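Side-chain contacts in ribonucleoside-diphosphate reductase, alpha chain (PDB 6DQX), which probably reduces ribonucleoside diphosphates to deoxyribonucleotides, as the catalytic alpha subunit of a class Id ribonucleotide reductase: residues D186-D191 with F249-A254; V214-L219 with T541-G546; S479-E484 with E489-F494; I362-F367 with S498-L503. One frame throughout, in Å; residues are numbered along the deposited sequence.

Interaction 1 (D186-D191 with F249-A254); sequences DIEHGD and FFKDNA. With EDO (1,2-ethanediol), chain G.
Lys251 turns its CG between its own backbone N and carbonyl carbon (chi1 57°) and then runs out fully extended, which carries NZ across to two carboxylates of the 186-191 loop. Glu188 starts from the same kind of first torsion (chi1 73°), but its chain bends at chi2, and the carboxylate meets the lysine from the opposite direction. The bond between Lys251 NZ and Glu188 OE2 is short, 2.6 Å, and uses the syn lone pair of that oxygen. Asp186 crosses the lysine at about a right angle; its OD1 lies 3.0 Å from Lys251 NZ and is met on the anti side, 33° out of the carboxylate plane. One ammonium group thus bridges two acids in a salt-bridge network, and the two negative charges would be expected to stabilise its protonated form. Asp186 is buried and has a second partner, since its OD2 is hydrogen-bonded to Tyr137, whereas Glu188 is exposed. Both acids belong to a type I turn from Asp186 to His189, closed by the bond from His189 N to Asp186 O (3.1 Å). Beside it, 1,2-ethanediol, probably from the crystallisation liquor, gives a hydrogen bond to Ile187 O. The network joins the turn following strand 181-186 to the first turn of helix 251-256, the strand-to-helix connections of two parallel strands that flank strand 209-213 in the ribonucleotide reductase barrel.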
loop_
_atom_site.group_PDB
_atom_site.type_symbol
_atom_site.label_atom_id
_atom_site.label_comp_id
_atom_site.label_asym_id
_atom_site.label_seq_id
_atom_site.Cartn_x
_atom_site.Cartn_y
_atom_site.Cartn_z
ATOM N N ASP A 186 -5.878 -18.068 10.296
ATOM C CA ASP A 186 -6.357 -19.267 11.006
ATOM C C ASP A 186 -6.349 -20.473 10.054
ATOM O O ASP A 186 -6.623 -20.320 8.849
ATOM C CB ASP A 186 -7.725 -19.035 11.567
ATOM C CG ASP A 186 -7.769 -17.810 12.475
ATOM O OD1 ASP A 186 -7.519 -17.927 13.704
ATOM O OD2 ASP A 186 -7.991 -16.715 11.923
ATOM N N ILE A 187 -6.006 -21.650 10.587
ATOM C CA ILE A 187 -5.940 -22.881 9.764
ATOM C C ILE A 187 -7.312 -23.262 9.191
ATOM O O ILE A 187 -7.367 -23.932 8.151
ATOM C CB ILE A 187 -5.318 -24.068 10.550
ATOM C CG1 ILE A 187 -4.827 -25.167 9.574
ATOM C CG2 ILE A 187 -6.260 -24.568 11.623
ATOM C CD1 ILE A 187 -3.903 -26.184 10.197
ATOM N N GLU A 188 -8.392 -22.805 9.848
ATOM C CA GLU A 188 -9.780 -23.061 9.411
ATOM C C GLU A 188 -10.321 -22.028 8.403
ATOM O O GLU A 188 -11.450 -22.152 7.969
ATOM C CB GLU A 188 -10.753 -23.232 10.577
ATOM C CG GLU A 188 -11.130 -21.974 11.365
ATOM C CD GLU A 188 -10.161 -21.637 12.497
ATOM O OE1 GLU A 188 -9.007 -22.123 12.487
ATOM O OE2 GLU A 188 -10.548 -20.847 13.392
ATOM N N HIS A 189 -9.500 -21.052 8.034
ATOM C CA HIS A 189 -9.931 -19.931 7.193
ATOM C C HIS A 189 -10.146 -20.430 5.780
ATOM O O HIS A 189 -9.408 -21.302 5.305
ATOM C CB HIS A 189 -8.866 -18.817 7.159
ATOM C CG HIS A 189 -9.376 -17.508 6.630
ATOM N ND1 HIS A 189 -9.364 -17.177 5.286
ATOM C CD2 HIS A 189 -9.912 -16.440 7.274
ATOM C CE1 HIS A 189 -9.877 -15.970 5.130
ATOM N NE2 HIS A 189 -10.215 -15.493 6.315
ATOM N N GLY A 190 -11.131 -19.844 5.102
ATOM C CA GLY A 190 -11.407 -20.186 3.713
ATOM C C GLY A 190 -10.222 -20.138 2.791
ATOM O O GLY A 190 -10.161 -20.930 1.849
ATOM N N ASP A 191 -9.263 -19.239 3.050
ATOM C CA ASP A 191 -8.132 -19.015 2.159
ATOM C C ASP A 191 -6.843 -19.751 2.550
ATOM O O ASP A 191 -5.794 -19.488 1.970
ATOM C CB ASP A 191 -7.828 -17.515 2.034
ATOM C CG ASP A 191 -9.021 -16.689 1.583
ATOM O OD1 ASP A 191 -9.853 -17.177 0.780
ATOM O OD2 ASP A 191 -9.125 -15.525 2.047
ATOM N N PHE A 249 0.948 -20.780 15.690
ATOM C CA PHE A 249 0.372 -20.024 16.814
ATOM C C PHE A 249 -0.744 -20.886 17.364
ATOM O O PHE A 249 -1.794 -21.082 16.724
ATOM C CB PHE A 249 -0.085 -18.647 16.343
ATOM C CG PHE A 249 -0.786 -17.834 17.391
ATOM C CD1 PHE A 249 -0.088 -17.287 18.454
ATOM C CD2 PHE A 249 -2.142 -17.596 17.307
ATOM C CE1 PHE A 249 -0.746 -16.520 19.414
ATOM C CE2 PHE A 249 -2.803 -16.837 18.260
ATOM C CZ PHE A 249 -2.102 -16.311 19.321
ATOM N N PHE A 250 -0.500 -21.487 18.531
ATOM C CA PHE A 250 -1.523 -22.304 19.193
ATOM C C PHE A 250 -2.459 -21.417 19.981
ATOM O O PHE A 250 -2.272 -21.152 21.157
ATOM C CB PHE A 250 -0.861 -23.375 20.061
ATOM C CG PHE A 250 -0.067 -24.354 19.268
ATOM C CD1 PHE A 250 -0.694 -25.105 18.278
ATOM C CD2 PHE A 250 1.297 -24.514 19.470
ATOM C CE1 PHE A 250 0.036 -26.012 17.522
ATOM C CE2 PHE A 250 2.026 -25.422 18.707
ATOM C CZ PHE A 250 1.386 -26.168 17.746
ATOM N N LYS A 251 -3.508 -20.972 19.292
ATOM C CA LYS A 251 -4.304 -19.849 19.752
ATOM C C LYS A 251 -5.058 -20.135 21.034
ATOM O O LYS A 251 -5.304 -19.230 21.843
ATOM C CB LYS A 251 -5.252 -19.370 18.634
ATOM C CG LYS A 251 -6.203 -20.428 18.078
ATOM C CD LYS A 251 -7.052 -19.824 16.961
ATOM C CE LYS A 251 -7.691 -20.885 16.093
ATOM N NZ LYS A 251 -8.664 -20.276 15.127
ATOM N N ASP A 252 -5.445 -21.384 21.249
ATOM C CA ASP A 252 -6.168 -21.708 22.462
ATOM C C ASP A 252 -5.224 -21.757 23.689
ATOM O O ASP A 252 -5.610 -21.301 24.771
ATOM C CB ASP A 252 -7.007 -22.972 22.264
ATOM C CG ASP A 252 -8.160 -22.747 21.266
ATOM O OD1 ASP A 252 -8.819 -21.667 21.286
ATOM O OD2 ASP A 252 -8.405 -23.658 20.451
ATOM N N ASN A 253 -3.980 -22.194 23.488
ATOM C CA ASN A 253 -2.955 -22.104 24.537
ATOM C C ASN A 253 -2.608 -20.639 24.838
ATOM O O ASN A 253 -2.509 -20.251 26.017
ATOM C CB ASN A 253 -1.701 -22.888 24.179
ATOM C CG ASN A 253 -1.939 -24.394 24.102
ATOM O OD1 ASN A 253 -2.942 -24.912 24.612
ATOM N ND2 ASN A 253 -1.038 -25.103 23.408
ATOM N N ALA A 254 -2.465 -19.821 23.776
ATOM C CA ALA A 254 -2.176 -18.401 23.961
ATOM C C ALA A 254 -3.279 -17.723 24.768
ATOM O O ALA A 254 -2.999 -16.970 25.700
ATOM C CB ALA A 254 -2.000 -17.720 22.617
HETATM C C1 EDO G . -10.655 -27.033 7.747
HETATM O O1 EDO G . -11.418 -26.841 8.939
HETATM C C2 EDO G . -9.918 -25.723 7.510
HETATM O O2 EDO G . -9.187 -25.482 6.294
#

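Interaction 2 (V214-L219 with T541-G546); sequences VGHDWL and TAEELG. With EDO (1,2-ethanediol), chain G.
The imidazole of His216 meets the carboxylate of Glu543 at its edge, with OE1 only 2° out of the ring plane. The ring and carboxylate planes are 31° apart. His216 ND1 donates to Glu543 OE1 over 2.9 Å, nearly straight at 165°, and the acceptor uses its syn lone pair, on the side of OE2. Farther along helix 216-223, the indole of Trp218 also has a polar partner at its edge, a weak bond from NE1 to O1 of 1,2-ethanediol, while Lys229 makes a cation-pi contact with this residue. Glu543 leaves the helix with CG opposite its own N and then bends at chi2, which lays its CB and CG alongside Leu219, the two side chains running in opposite directions. Leu219 CD1 touches Glu543 CG at 3.7 Å. Leu219 in turn rests on Trp233 of helix 227-243, and Phe250 also touches Glu543. The contact joins the start of helix 216-223 to the last turn of helix 532-544, where Gly546 completes a Schellman motif. The histidine N-H supplies a hydrogen bond to the carboxylate of a buried glutamate, and the acid in turn would probably favour a protonated, positively charged imidazole.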
loop_
_atom_site.group_PDB
_atom_site.type_symbol
_atom_site.label_atom_id
_atom_site.label_comp_id
_atom_site.label_asym_id
_atom_site.label_seq_id
_atom_site.Cartn_x
_atom_site.Cartn_y
_atom_site.Cartn_z
ATOM N N VAL A 214 -3.745 -22.233 14.968
ATOM C CA VAL A 214 -4.268 -23.593 15.036
ATOM C C VAL A 214 -4.893 -23.850 16.393
ATOM O O VAL A 214 -4.182 -23.780 17.418
ATOM C CB VAL A 214 -3.117 -24.619 14.851
ATOM C CG1 VAL A 214 -3.665 -26.043 14.883
ATOM C CG2 VAL A 214 -2.361 -24.350 13.569
ATOM N N GLY A 215 -6.200 -24.130 16.403
ATOM C CA GLY A 215 -6.976 -24.353 17.614
ATOM C C GLY A 215 -6.919 -25.784 18.136
ATOM O O GLY A 215 -6.584 -26.725 17.407
ATOM N N HIS A 216 -7.273 -25.937 19.406
ATOM C CA HIS A 216 -7.300 -27.235 20.073
ATOM C C HIS A 216 -8.326 -28.175 19.413
ATOM O O HIS A 216 -7.970 -29.275 18.999
ATOM C CB HIS A 216 -7.637 -27.045 21.566
ATOM C CG HIS A 216 -7.787 -28.330 22.329
ATOM N ND1 HIS A 216 -6.711 -29.105 22.702
ATOM C CD2 HIS A 216 -8.892 -28.967 22.790
ATOM C CE1 HIS A 216 -7.147 -30.168 23.361
ATOM N NE2 HIS A 216 -8.465 -30.108 23.426
ATOM N N ASP A 217 -9.563 -27.709 19.271
ATOM C CA ASP A 217 -10.648 -28.549 18.715
ATOM C C ASP A 217 -10.343 -28.991 17.274
ATOM O O ASP A 217 -10.605 -30.136 16.919
ATOM C CB ASP A 217 -12.006 -27.835 18.790
ATOM C CG ASP A 217 -12.511 -27.669 20.200
ATOM O OD1 ASP A 217 -12.079 -28.421 21.098
ATOM O OD2 ASP A 217 -13.375 -26.788 20.421
ATOM N N TRP A 218 -9.766 -28.095 16.466
ATOM C CA TRP A 218 -9.326 -28.420 15.107
ATOM C C TRP A 218 -8.314 -29.569 15.118
ATOM O O TRP A 218 -8.453 -30.550 14.360
ATOM C CB TRP A 218 -8.733 -27.186 14.387
ATOM C CG TRP A 218 -8.552 -27.396 12.911
ATOM C CD1 TRP A 218 -9.420 -27.027 11.936
ATOM C CD2 TRP A 218 -7.454 -28.031 12.252
ATOM N NE1 TRP A 218 -8.940 -27.397 10.709
ATOM C CE2 TRP A 218 -7.732 -28.020 10.875
ATOM C CE3 TRP A 218 -6.262 -28.620 12.694
ATOM C CZ2 TRP A 218 -6.860 -28.565 9.929
ATOM C CZ3 TRP A 218 -5.400 -29.167 11.765
ATOM C CH2 TRP A 218 -5.702 -29.129 10.386
ATOM N N LEU A 219 -7.287 -29.454 15.959
ATOM C CA LEU A 219 -6.293 -30.517 16.081
ATOM C C LEU A 219 -6.862 -31.816 16.628
ATOM O O LEU A 219 -6.425 -32.879 16.185
ATOM C CB LEU A 219 -5.101 -30.104 16.941
ATOM C CG LEU A 219 -4.034 -29.271 16.270
ATOM C CD1 LEU A 219 -3.103 -28.754 17.366
ATOM C CD2 LEU A 219 -3.260 -30.041 15.214
ATOM N N THR A 541 2.684 -32.776 20.396
ATOM C CA THR A 541 3.148 -32.723 21.790
ATOM C C THR A 541 3.321 -31.277 22.258
ATOM O O THR A 541 2.899 -30.943 23.373
ATOM C CB THR A 541 4.432 -33.515 21.954
ATOM O OG1 THR A 541 4.134 -34.896 21.704
ATOM C CG2 THR A 541 5.019 -33.358 23.355
ATOM N N ALA A 542 3.867 -30.425 21.384
ATOM C CA ALA A 542 4.016 -28.998 21.690
ATOM C C ALA A 542 2.695 -28.375 22.092
ATOM O O ALA A 542 2.606 -27.717 23.142
ATOM C CB ALA A 542 4.631 -28.242 20.521
ATOM N N GLU A 543 1.654 -28.595 21.278
ATOM C CA GLU A 543 0.326 -28.095 21.605
ATOM C C GLU A 543 -0.220 -28.730 22.879
ATOM O O GLU A 543 -0.805 -28.037 23.716
ATOM C CB GLU A 543 -0.686 -28.325 20.465
ATOM C CG GLU A 543 -2.060 -27.704 20.763
ATOM C CD GLU A 543 -3.086 -28.651 21.379
ATOM O OE1 GLU A 543 -4.146 -28.162 21.830
ATOM O OE2 GLU A 543 -2.854 -29.875 21.433
ATOM N N GLU A 544 -0.076 -30.043 23.006
ATOM C CA GLU A 544 -0.583 -30.746 24.204
ATOM C C GLU A 544 0.045 -30.231 25.501
ATOM O O GLU A 544 -0.630 -30.109 26.509
ATOM C CB GLU A 544 -0.357 -32.261 24.119
ATOM C CG GLU A 544 -1.384 -32.982 23.276
ATOM C CD GLU A 544 -0.964 -34.403 22.939
ATOM O OE1 GLU A 544 -0.360 -35.059 23.824
ATOM O OE2 GLU A 544 -1.230 -34.848 21.785
ATOM N N LEU A 545 1.328 -29.917 25.448
ATOM C CA LEU A 545 2.046 -29.419 26.628
ATOM C C LEU A 545 1.814 -27.939 26.953
ATOM O O LEU A 545 2.282 -27.471 27.968
ATOM C CB LEU A 545 3.524 -29.729 26.503
ATOM C CG LEU A 545 3.889 -31.217 26.561
ATOM C CD1 LEU A 545 5.384 -31.413 26.477
ATOM C CD2 LEU A 545 3.338 -31.876 27.832
ATOM N N GLY A 546 1.092 -27.211 26.095
ATOM C CA GLY A 546 0.688 -25.836 26.360
ATOM C C GLY A 546 1.532 -24.754 25.711
ATOM O O GLY A 546 1.361 -23.587 26.062
HETATM C C1 EDO G . -10.655 -27.033 7.747
HETATM O O1 EDO G . -11.418 -26.841 8.939
HETATM C C2 EDO G . -9.918 -25.723 7.510
HETATM O O2 EDO G . -9.187 -25.482 6.294
#

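Interaction 3 (S479-E484 with E489-F494); sequences SVQHLE and EEKEVF
A type I beta turn from Val480 to Leu483, in the loop between helices 467-475 and 488-493, packs against the last turn of the second helix, with Gln481 and Lys491 exchanging side-chain-to-backbone hydrogen bonds. Lys491 is extended beyond CG and lies along the turn, its CD and CE passing over the backbone of Gln481. At its end, Lys491 NZ donates to Gln481 O (3.0 Å), approaching 34° out of the carbonyl plane. The side chains of the pair cross obliquely. Gln481 bends at chi2 (-54°), which folds its amide back toward the helix end, and NE2 gives a bond of 2.9 Å to Lys491 O. The acceptor lies almost in the amide plane, yet the donor sits above the carbonyl plane, away from a lone pair. At the start of the turn, Ser479 OG accepts from Gln481 N to form an ST turn, and the same hydroxyl is hydrogen-bonded to Glu499. On the apolar side, Val480 CG2 meets Phe494 CB at 3.9 Å, and both residues also touch Leu455 of helix 453-461. Ile473 of helix 467-475 adds to the surroundings of Val480 and Leu483. One water links the two segments: it accepts from Val480 N and from Gln481 NE2 (3.0 Å), and donates to Phe494 O at 2.9 Å.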
loop_
_atom_site.group_PDB
_atom_site.type_symbol
_atom_site.label_atom_id
_atom_site.label_comp_id
_atom_site.label_asym_id
_atom_site.label_seq_id
_atom_site.Cartn_x
_atom_site.Cartn_y
_atom_site.Cartn_z
ATOM N N SER A 479 31.144 -30.323 16.326
ATOM C CA SER A 479 30.839 -31.406 17.270
ATOM C C SER A 479 32.114 -31.911 17.934
ATOM O O SER A 479 33.188 -31.837 17.336
ATOM C CB SER A 479 30.145 -32.552 16.540
ATOM O OG SER A 479 29.934 -33.668 17.390
ATOM N N VAL A 480 31.977 -32.439 19.156
ATOM C CA VAL A 480 33.054 -33.153 19.858
ATOM C C VAL A 480 32.733 -34.630 20.073
ATOM O O VAL A 480 33.491 -35.321 20.749
ATOM C CB VAL A 480 33.397 -32.499 21.234
ATOM C CG1 VAL A 480 33.836 -31.067 21.046
ATOM C CG2 VAL A 480 32.232 -32.568 22.213
ATOM N N GLN A 481 31.627 -35.125 19.503
ATOM C CA GLN A 481 31.160 -36.487 19.786
ATOM C C GLN A 481 32.129 -37.545 19.240
ATOM O O GLN A 481 32.228 -38.657 19.791
ATOM C CB GLN A 481 29.736 -36.725 19.236
ATOM C CG GLN A 481 28.662 -35.765 19.770
ATOM C CD GLN A 481 28.607 -35.726 21.282
ATOM O OE1 GLN A 481 28.334 -36.743 21.912
ATOM N NE2 GLN A 481 28.900 -34.571 21.872
ATOM N N HIS A 482 32.839 -37.184 18.169
ATOM C CA HIS A 482 33.891 -38.036 17.587
ATOM C C HIS A 482 35.152 -38.217 18.467
ATOM O O HIS A 482 35.884 -39.183 18.270
ATOM C CB HIS A 482 34.299 -37.496 16.204
ATOM C CG HIS A 482 35.040 -36.196 16.260
ATOM N ND1 HIS A 482 34.404 -34.976 16.343
ATOM C CD2 HIS A 482 36.369 -35.927 16.255
ATOM C CE1 HIS A 482 35.309 -34.012 16.387
ATOM N NE2 HIS A 482 36.509 -34.563 16.339
ATOM N N LEU A 483 35.412 -37.308 19.416
ATOM C CA LEU A 483 36.696 -37.295 20.157
ATOM C C LEU A 483 36.810 -38.367 21.260
ATOM O O LEU A 483 36.238 -38.213 22.338
ATOM C CB LEU A 483 36.965 -35.912 20.773
ATOM C CG LEU A 483 37.147 -34.705 19.840
ATOM C CD1 LEU A 483 37.240 -33.420 20.650
ATOM C CD2 LEU A 483 38.379 -34.855 18.950
ATOM N N GLU A 484 37.597 -39.417 20.999
ATOM C CA GLU A 484 37.860 -40.495 21.984
ATOM C C GLU A 484 38.472 -40.015 23.314
ATOM O O GLU A 484 38.275 -40.651 24.349
ATOM C CB GLU A 484 38.778 -41.568 21.378
ATOM C CG GLU A 484 38.161 -42.396 20.257
ATOM C CD GLU A 484 39.205 -43.209 19.502
ATOM O OE1 GLU A 484 40.013 -42.606 18.762
ATOM O OE2 GLU A 484 39.226 -44.449 19.650
ATOM N N GLU A 489 30.404 -38.147 29.537
ATOM C CA GLU A 489 29.814 -37.075 30.352
ATOM C C GLU A 489 30.161 -35.724 29.745
ATOM O O GLU A 489 29.290 -34.876 29.561
ATOM C CB GLU A 489 30.319 -37.126 31.806
ATOM C CG GLU A 489 29.728 -38.253 32.654
ATOM C CD GLU A 489 30.141 -39.668 32.231
ATOM O OE1 GLU A 489 31.244 -39.864 31.658
ATOM O OE2 GLU A 489 29.347 -40.605 32.477
ATOM N N GLU A 490 31.439 -35.546 29.438
ATOM C CA GLU A 490 31.935 -34.326 28.794
ATOM C C GLU A 490 31.300 -34.096 27.424
ATOM O O GLU A 490 30.866 -32.976 27.118
ATOM C CB GLU A 490 33.463 -34.367 28.659
ATOM C CG GLU A 490 34.189 -34.278 29.996
ATOM C CD GLU A 490 35.604 -34.849 29.981
ATOM O OE1 GLU A 490 36.027 -35.518 29.007
ATOM O OE2 GLU A 490 36.301 -34.635 30.988
ATOM N N LYS A 491 31.265 -35.148 26.605
ATOM C CA LYS A 491 30.570 -35.112 25.309
ATOM C C LYS A 491 29.106 -34.665 25.446
ATOM O O LYS A 491 28.619 -33.882 24.627
ATOM C CB LYS A 491 30.613 -36.473 24.609
ATOM C CG LYS A 491 31.972 -36.855 24.048
ATOM C CD LYS A 491 31.892 -38.217 23.373
ATOM C CE LYS A 491 33.246 -38.658 22.851
ATOM N NZ LYS A 491 33.186 -40.028 22.263
ATOM N N GLU A 492 28.423 -35.163 26.476
ATOM C CA GLU A 492 27.019 -34.788 26.726
ATOM C C GLU A 492 26.876 -33.278 26.954
ATOM O O GLU A 492 25.971 -32.651 26.391
ATOM C CB GLU A 492 26.408 -35.561 27.915
ATOM C CG GLU A 492 25.711 -36.865 27.548
ATOM C CD GLU A 492 24.336 -36.685 26.909
ATOM O OE1 GLU A 492 23.714 -35.596 27.010
ATOM O OE2 GLU A 492 23.855 -37.664 26.304
ATOM N N VAL A 493 27.777 -32.706 27.741
ATOM C CA VAL A 493 27.706 -31.285 28.081
ATOM C C VAL A 493 27.891 -30.394 26.842
ATOM O O VAL A 493 27.286 -29.325 26.771
ATOM C CB VAL A 493 28.704 -30.907 29.207
ATOM C CG1 VAL A 493 28.782 -29.402 29.413
ATOM C CG2 VAL A 493 28.296 -31.580 30.517
ATOM N N PHE A 494 28.671 -30.870 25.858
ATOM C CA PHE A 494 28.976 -30.097 24.651
ATOM C C PHE A 494 28.312 -30.595 23.360
ATOM O O PHE A 494 28.764 -30.255 22.260
ATOM C CB PHE A 494 30.508 -29.960 24.516
ATOM C CG PHE A 494 31.116 -29.210 25.652
ATOM C CD1 PHE A 494 30.927 -27.854 25.763
ATOM C CD2 PHE A 494 31.801 -29.873 26.670
ATOM C CE1 PHE A 494 31.445 -27.141 26.828
ATOM C CE2 PHE A 494 32.324 -29.174 27.739
ATOM C CZ PHE A 494 32.140 -27.805 27.829
HETATM O O HOH W 1 29.292 -32.135 20.153
#

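Interaction 4 (I362-F367 with S498-L503); sequences IAFDSF and SEISQL
Phe364 and Ile500 cross at about a right angle, two branches of the isoleucine meeting the aromatic side chain at different points. Ile500 CG2 comes obliquely to the ring, 3.7 Å from Phe364 CD1, while Ile500 CD1 lies 3.9 Å from Phe364 CB, nearer the root of the side chain. A first torsion of -175° turns the phenyl ring away from the backbone N of Phe364 and into this contact. Its ring also packs edge-to-face with His354 and meets Trp353. Next to this apolar pair, Asp365 directs its carboxylate at Ser501: OD2 approaches the methylene of the serine, 3.4 Å from Ser501 CB, rather than the hydroxyl. Ser501 OG is engaged by Cys569 O and Leu566 O near the C-terminus of the chain, and also caps the helix that follows. The acid is linked to the backbone of Ser501 through a water that donates to Asp365 OD2 (3.1 Å) and accepts from Ser501 N (3.0 Å). Each segment leads into a helix behind an N-cap serine, Ser366 for helix 367-395 and Ser501 for helix 502-513. The contact joins the loops that lead into these two helices, with Phe364 also resting on Ser504 and Val505 of helix 502-513 and Leu503 packing against helix 532-544.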
loop_
_atom_site.group_PDB
_atom_site.type_symbol
_atom_site.label_atom_id
_atom_site.label_comp_id
_atom_site.label_asym_id
_atom_site.label_seq_id
_atom_site.Cartn_x
_atom_site.Cartn_y
_atom_site.Cartn_z
ATOM N N ILE A 362 26.453 -28.856 33.262
ATOM C CA ILE A 362 25.136 -29.495 33.183
ATOM C C ILE A 362 24.809 -29.667 31.719
ATOM O O ILE A 362 24.921 -28.705 30.935
ATOM C CB ILE A 362 24.030 -28.638 33.843
ATOM C CG1 ILE A 362 24.304 -28.448 35.340
ATOM C CG2 ILE A 362 22.657 -29.243 33.602
ATOM C CD1 ILE A 362 23.499 -27.366 36.041
ATOM N N ALA A 363 24.374 -30.874 31.360
ATOM C CA ALA A 363 23.925 -31.156 30.005
ATOM C C ALA A 363 22.563 -30.509 29.744
ATOM O O ALA A 363 21.677 -30.483 30.617
ATOM C CB ALA A 363 23.848 -32.647 29.776
ATOM N N PHE A 364 22.367 -29.994 28.537
ATOM C CA PHE A 364 21.114 -29.309 28.212
ATOM C C PHE A 364 19.886 -30.165 28.496
ATOM O O PHE A 364 18.961 -29.728 29.186
ATOM C CB PHE A 364 21.120 -28.887 26.736
ATOM C CG PHE A 364 19.924 -28.065 26.325
ATOM C CD1 PHE A 364 18.734 -28.670 25.940
ATOM C CD2 PHE A 364 20.004 -26.674 26.323
ATOM C CE1 PHE A 364 17.645 -27.898 25.560
ATOM C CE2 PHE A 364 18.906 -25.898 25.948
ATOM C CZ PHE A 364 17.741 -26.512 25.575
ATOM N N ASP A 365 19.883 -31.381 27.958
ATOM C CA ASP A 365 18.788 -32.329 28.152
ATOM C C ASP A 365 19.072 -33.158 29.409
ATOM O O ASP A 365 19.617 -34.246 29.307
ATOM C CB ASP A 365 18.682 -33.249 26.930
ATOM C CG ASP A 365 17.591 -34.318 27.053
ATOM O OD1 ASP A 365 16.698 -34.198 27.911
ATOM O OD2 ASP A 365 17.644 -35.288 26.265
ATOM N N SER A 366 18.715 -32.624 30.573
ATOM C CA SER A 366 18.923 -33.337 31.838
ATOM C C SER A 366 17.923 -32.926 32.916
ATOM O O SER A 366 17.352 -31.848 32.874
ATOM C CB SER A 366 20.349 -33.111 32.346
ATOM O OG SER A 366 20.562 -31.787 32.768
ATOM N N PHE A 367 17.762 -33.782 33.926
ATOM C CA PHE A 367 16.959 -33.444 35.085
ATOM C C PHE A 367 17.492 -32.209 35.800
ATOM O O PHE A 367 16.710 -31.350 36.205
ATOM C CB PHE A 367 16.949 -34.659 36.022
ATOM C CG PHE A 367 16.131 -34.474 37.258
ATOM C CD1 PHE A 367 14.766 -34.671 37.220
ATOM C CD2 PHE A 367 16.718 -34.088 38.440
ATOM C CE1 PHE A 367 13.998 -34.492 38.362
ATOM C CE2 PHE A 367 15.968 -33.933 39.590
ATOM C CZ PHE A 367 14.607 -34.148 39.549
ATOM N N SER A 498 21.932 -29.555 16.964
ATOM C CA SER A 498 21.523 -30.697 16.127
ATOM C C SER A 498 21.579 -32.073 16.840
ATOM O O SER A 498 20.795 -32.971 16.530
ATOM C CB SER A 498 22.361 -30.742 14.838
ATOM O OG SER A 498 23.724 -30.975 15.117
ATOM N N GLU A 499 22.500 -32.225 17.781
ATOM C CA GLU A 499 22.679 -33.474 18.537
ATOM C C GLU A 499 21.758 -33.615 19.757
ATOM O O GLU A 499 21.672 -34.689 20.361
ATOM C CB GLU A 499 24.147 -33.582 18.973
ATOM C CG GLU A 499 25.102 -33.817 17.799
ATOM C CD GLU A 499 26.571 -33.516 18.109
ATOM O OE1 GLU A 499 26.880 -32.794 19.095
ATOM O OE2 GLU A 499 27.433 -33.984 17.323
ATOM N N ILE A 500 21.095 -32.524 20.138
ATOM C CA ILE A 500 20.258 -32.478 21.330
ATOM C C ILE A 500 18.850 -32.973 21.004
ATOM O O ILE A 500 18.351 -32.803 19.887
ATOM C CB ILE A 500 20.292 -31.044 21.951
ATOM C CG1 ILE A 500 21.639 -30.819 22.638
ATOM C CG2 ILE A 500 19.173 -30.828 22.966
ATOM C CD1 ILE A 500 22.004 -29.389 22.953
ATOM N N SER A 501 18.225 -33.620 21.984
ATOM C CA SER A 501 16.834 -34.019 21.904
ATOM C C SER A 501 15.938 -32.807 21.697
ATOM O O SER A 501 15.915 -31.907 22.536
ATOM C CB SER A 501 16.388 -34.693 23.208
ATOM O OG SER A 501 14.981 -34.883 23.194
ATOM N N GLN A 502 15.217 -32.790 20.588
ATOM C CA GLN A 502 14.291 -31.687 20.302
ATOM C C GLN A 502 13.057 -31.779 21.181
ATOM O O GLN A 502 12.426 -30.745 21.486
ATOM C CB GLN A 502 13.923 -31.637 18.818
ATOM C CG GLN A 502 15.149 -31.548 17.923
ATOM C CD GLN A 502 15.986 -30.309 18.216
ATOM O OE1 GLN A 502 15.501 -29.179 18.063
ATOM N NE2 GLN A 502 17.248 -30.506 18.600
ATOM N N LEU A 503 12.742 -32.999 21.649
ATOM C CA LEU A 503 11.722 -33.143 22.677
ATOM C C LEU A 503 12.116 -32.374 23.944
ATOM O O LEU A 503 11.246 -31.744 24.566
ATOM C CB LEU A 503 11.419 -34.615 22.995
ATOM C CG LEU A 503 10.249 -34.872 23.948
ATOM C CD1 LEU A 503 8.944 -34.258 23.468
ATOM C CD2 LEU A 503 10.079 -36.378 24.165
HETATM O O HOH W 2 19.922 -34.329 24.333
#

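Interactions 1 and 2 adjoin, their centres 10 Å apart, and share the 1,2-ethanediol molecule. Asp252 OD2 probably accepts a hydrogen bond from His216 N (2.8 Å), and Ile187 CD1 packs on Trp218 CH2. Interactions 3 and 4 form a second pair, with centres 13 Å apart, where Gln481 CG packs on Glu499 OE2 at 3.3 Å. Thr541 CG2 and Leu503 CD1, 4.0 Å apart, connect interaction 2 to interaction 4, whereas interactions 1 and 3 stay about 25 Å apart at their nearest atoms. A bound magnesium ion lies about 5 Å from the side chain of Asp186 in interaction 1, but all four contacts lie away from the magnesium-binding residue His65.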